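Local structure of LbaCas13a H328A (C2c2) (Lachnospiraceae bacterium NK4A179, 5WLH) at residues E629-R634 / V971-T976. The protein binds a CRISPR guide RNA and, as a Cas13a enzyme, probably uses it to recognise and cleave target RNA. Sequence-based numbering, arbitrary orientation.
Sequences EHETER and VKLCGT. With nucleotides of chain B.
Leu-973 reaches Glu-631 and Arg-634 with its two methyl branches. Leu-973 CD1 packs against the carboxylate end of Glu-631, 3.7 Å from OE2. Leu-973 CD2 lies over one face of the Arg-634 guanidinium, set toward its rim and 3.8 Å from NH1. The methyl CG2 of Thr-976 meets the same guanidinium obliquely, 3.4 Å from Arg-634 NH2. With CG anti to its carbonyl carbon (chi1 -66°) and a bend at chi2, Glu-631 lies obliquely across Leu-973, its CB and its carboxylate both against CD1. There OE1 is hydrogen-bonded to Tyr-907 OH and forms a salt bridge with Arg-911 NE; both partners lie on helix 901-911.

Two waters make the polar link. One accepts from Arg-634 NH1 at 2.9 Å and is within hydrogen-bonding distance of the carbonyl oxygens of Leu-973 and Thr-976. The other accepts from Arg-634 NH2 at 3.0 Å and also reaches Thr-976 O.

The contact joins the C-terminal part of helix 621-632 to the end of helix 960-974, in this largely helical protein. The second end lies beside the guide RNA. Gly-975, the first residue past the helix, has its O 3.1 Å from N6 of A36 of chain B, and Arg-1039 NH2 hydrogen-bonds to this O.

Thr-976 OG1 donates a hydrogen bond to Lys-972 O at 2.7 Å, from above the carbonyl plane. A glycine here would probably leave Lys-972 O without this hydroxyl and Arg-634 NH2 without its methyl neighbour.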
loop_
_atom_site.group_PDB
_atom_site.type_symbol
_atom_site.label_atom_id
_atom_site.label_comp_id
_atom_site.label_asym_id
_atom_site.label_seq_id
_atom_site.Cartn_x
_atom_site.Cartn_y
_atom_site.Cartn_z
ATOM N N GLU A 629 32.764 11.568 -0.346
ATOM C CA GLU A 629 33.382 12.645 -1.111
ATOM C C GLU A 629 34.021 12.102 -2.381
ATOM O O GLU A 629 33.922 12.718 -3.444
ATOM C CB GLU A 629 34.414 13.396 -0.269
ATOM C CG GLU A 629 35.129 14.482 -1.063
ATOM C CD GLU A 629 35.963 15.388 -0.191
ATOM O OE1 GLU A 629 36.493 14.889 0.822
ATOM O OE2 GLU A 629 36.097 16.589 -0.526
ATOM N N HIS A 630 34.670 10.941 -2.289
ATOM C CA HIS A 630 35.280 10.340 -3.467
ATOM C C HIS A 630 34.235 10.080 -4.539
ATOM O O HIS A 630 34.478 10.316 -5.725
ATOM C CB HIS A 630 35.999 9.051 -3.074
ATOM C CG HIS A 630 36.846 8.465 -4.162
ATOM N ND1 HIS A 630 36.382 7.495 -5.024
ATOM C CD2 HIS A 630 38.132 8.702 -4.518
ATOM C CE1 HIS A 630 37.342 7.164 -5.871
ATOM N NE2 HIS A 630 38.414 7.884 -5.586
ATOM N N GLU A 631 33.048 9.625 -4.135
ATOM C CA GLU A 631 31.995 9.360 -5.109
ATOM C C GLU A 631 31.418 10.646 -5.686
ATOM O O GLU A 631 31.080 10.688 -6.872
ATOM C CB GLU A 631 30.905 8.498 -4.466
ATOM C CG GLU A 631 31.428 7.126 -4.120
ATOM C CD GLU A 631 30.414 6.020 -4.357
ATOM O OE1 GLU A 631 29.424 5.968 -3.598
ATOM O OE2 GLU A 631 30.618 5.203 -5.286
ATOM N N THR A 632 31.282 11.703 -4.877
ATOM C CA THR A 632 30.794 12.966 -5.429
ATOM C C THR A 632 31.729 13.479 -6.513
ATOM O O THR A 632 31.278 14.101 -7.480
ATOM C CB THR A 632 30.638 14.057 -4.357
ATOM O OG1 THR A 632 31.926 14.448 -3.851
ATOM C CG2 THR A 632 29.756 13.611 -3.226
ATOM N N GLU A 633 33.026 13.197 -6.383
ATOM C CA GLU A 633 33.982 13.707 -7.356
ATOM C C GLU A 633 33.771 13.113 -8.741
ATOM O O GLU A 633 34.224 13.703 -9.728
ATOM C CB GLU A 633 35.406 13.454 -6.867
ATOM C CG GLU A 633 35.879 14.508 -5.871
ATOM C CD GLU A 633 37.049 14.041 -5.027
ATOM O OE1 GLU A 633 37.595 12.953 -5.312
ATOM O OE2 GLU A 633 37.428 14.772 -4.087
ATOM N N ARG A 634 33.080 11.980 -8.858
ATOM C CA ARG A 634 32.880 11.405 -10.179
ATOM C C ARG A 634 31.549 11.802 -10.812
ATOM O O ARG A 634 31.333 11.503 -11.989
ATOM C CB ARG A 634 33.026 9.871 -10.138
ATOM C CG ARG A 634 32.050 9.096 -9.280
ATOM C CD ARG A 634 32.416 7.599 -9.247
ATOM N NE ARG A 634 32.139 6.954 -10.529
ATOM C CZ ARG A 634 31.505 5.790 -10.673
ATOM N NH1 ARG A 634 31.095 5.106 -9.609
ATOM N NH2 ARG A 634 31.301 5.293 -11.886
ATOM N N VAL A 971 21.205 6.539 -6.803
ATOM C CA VAL A 971 20.454 6.126 -7.992
ATOM C C VAL A 971 21.367 6.133 -9.210
ATOM O O VAL A 971 21.449 5.160 -9.966
ATOM C CB VAL A 971 19.237 7.044 -8.218
ATOM C CG1 VAL A 971 18.569 6.732 -9.573
ATOM C CG2 VAL A 971 18.230 6.906 -7.095
ATOM N N LYS A 972 22.085 7.239 -9.393
ATOM C CA LYS A 972 22.926 7.411 -10.573
ATOM C C LYS A 972 24.098 6.440 -10.557
ATOM O O LYS A 972 24.384 5.773 -11.562
ATOM C CB LYS A 972 23.414 8.862 -10.636
ATOM C CG LYS A 972 22.309 9.846 -11.048
ATOM C CD LYS A 972 22.549 11.233 -10.505
ATOM C CE LYS A 972 21.638 12.274 -11.158
ATOM N NZ LYS A 972 21.677 13.592 -10.418
ATOM N N LEU A 973 24.766 6.313 -9.407
ATOM C CA LEU A 973 25.961 5.482 -9.346
ATOM C C LEU A 973 25.637 3.985 -9.284
ATOM O O LEU A 973 26.418 3.170 -9.787
ATOM C CB LEU A 973 26.819 5.910 -8.155
ATOM C CG LEU A 973 27.448 7.316 -8.262
ATOM C CD1 LEU A 973 28.454 7.558 -7.167
ATOM C CD2 LEU A 973 28.133 7.501 -9.627
ATOM N N CYS A 974 24.503 3.595 -8.693
ATOM C CA CYS A 974 24.128 2.181 -8.715
ATOM C C CYS A 974 23.947 1.682 -10.137
ATOM O O CYS A 974 24.223 0.512 -10.425
ATOM C CB CYS A 974 22.849 1.953 -7.910
ATOM S SG CYS A 974 23.145 2.189 -6.133
ATOM N N GLY A 975 23.497 2.548 -11.031
ATOM C CA GLY A 975 23.311 2.177 -12.418
ATOM C C GLY A 975 24.519 2.421 -13.296
ATOM O O GLY A 975 24.424 2.251 -14.519
ATOM N N THR A 976 25.651 2.814 -12.715
ATOM C CA THR A 976 26.860 3.095 -13.492
ATOM C C THR A 976 27.821 1.925 -13.334
ATOM O O THR A 976 28.619 1.857 -12.394
ATOM C CB THR A 976 27.496 4.408 -13.075
ATOM O OG1 THR A 976 26.520 5.446 -13.197
ATOM C CG2 THR A 976 28.670 4.719 -13.992
ATOM P P A B 36 18.425 6.481 -16.722
ATOM O OP1 A B 36 19.737 6.902 -17.263
ATOM O OP2 A B 36 17.286 7.421 -16.689
ATOM O "O5'" A B 36 17.918 5.192 -17.483
ATOM C "C5'" A B 36 17.613 5.251 -18.866
ATOM C "C4'" A B 36 18.208 4.077 -19.595
ATOM O "O4'" A B 36 19.656 4.096 -19.472
ATOM C "C3'" A B 36 17.775 2.714 -19.100
ATOM O "O3'" A B 36 17.912 1.844 -20.224
ATOM C "C2'" A B 36 18.859 2.396 -18.066
ATOM O "O2'" A B 36 18.976 1.034 -17.726
ATOM C "C1'" A B 36 20.094 2.925 -18.789
ATOM N N9 A B 36 21.216 3.343 -17.957
ATOM C C8 A B 36 21.225 4.034 -16.769
ATOM N N7 A B 36 22.436 4.316 -16.348
ATOM C C5 A B 36 23.271 3.807 -17.340
ATOM C C6 A B 36 24.671 3.786 -17.498
ATOM N N6 A B 36 25.521 4.312 -16.608
ATOM N N1 A B 36 25.173 3.196 -18.609
ATOM C C2 A B 36 24.328 2.671 -19.501
ATOM N N3 A B 36 22.997 2.636 -19.462
ATOM C C4 A B 36 22.530 3.225 -18.343
ATOM P P U B 35 15.170 8.911 -13.532
ATOM O OP1 U B 35 14.669 9.365 -12.216
ATOM O OP2 U B 35 16.005 9.911 -14.242
ATOM O "O5'" U B 35 15.985 7.562 -13.399
ATOM C "C5'" U B 35 17.321 7.548 -12.947
ATOM C "C4'" U B 35 17.858 6.150 -13.039
ATOM O "O4'" U B 35 17.097 5.281 -12.169
ATOM C "C3'" U B 35 17.714 5.513 -14.407
ATOM O "O3'" U B 35 18.755 5.922 -15.263
ATOM C "C2'" U B 35 17.726 4.024 -14.092
ATOM O "O2'" U B 35 19.054 3.550 -13.959
ATOM C "C1'" U B 35 17.036 3.985 -12.717
ATOM N N1 U B 35 15.616 3.592 -12.840
ATOM C C2 U B 35 15.374 2.239 -12.913
ATOM O O2 U B 35 16.254 1.403 -12.844
ATOM N N3 U B 35 14.059 1.899 -13.045
ATOM C C4 U B 35 12.987 2.759 -13.140
ATOM O O4 U B 35 11.864 2.273 -13.280
ATOM C C5 U B 35 13.315 4.147 -13.069
ATOM C C6 U B 35 14.594 4.513 -12.923
HETATM O O HOH W 1 29.035 3.048 -9.943
HETATM O O HOH W 2 31.328 2.325 -12.192
#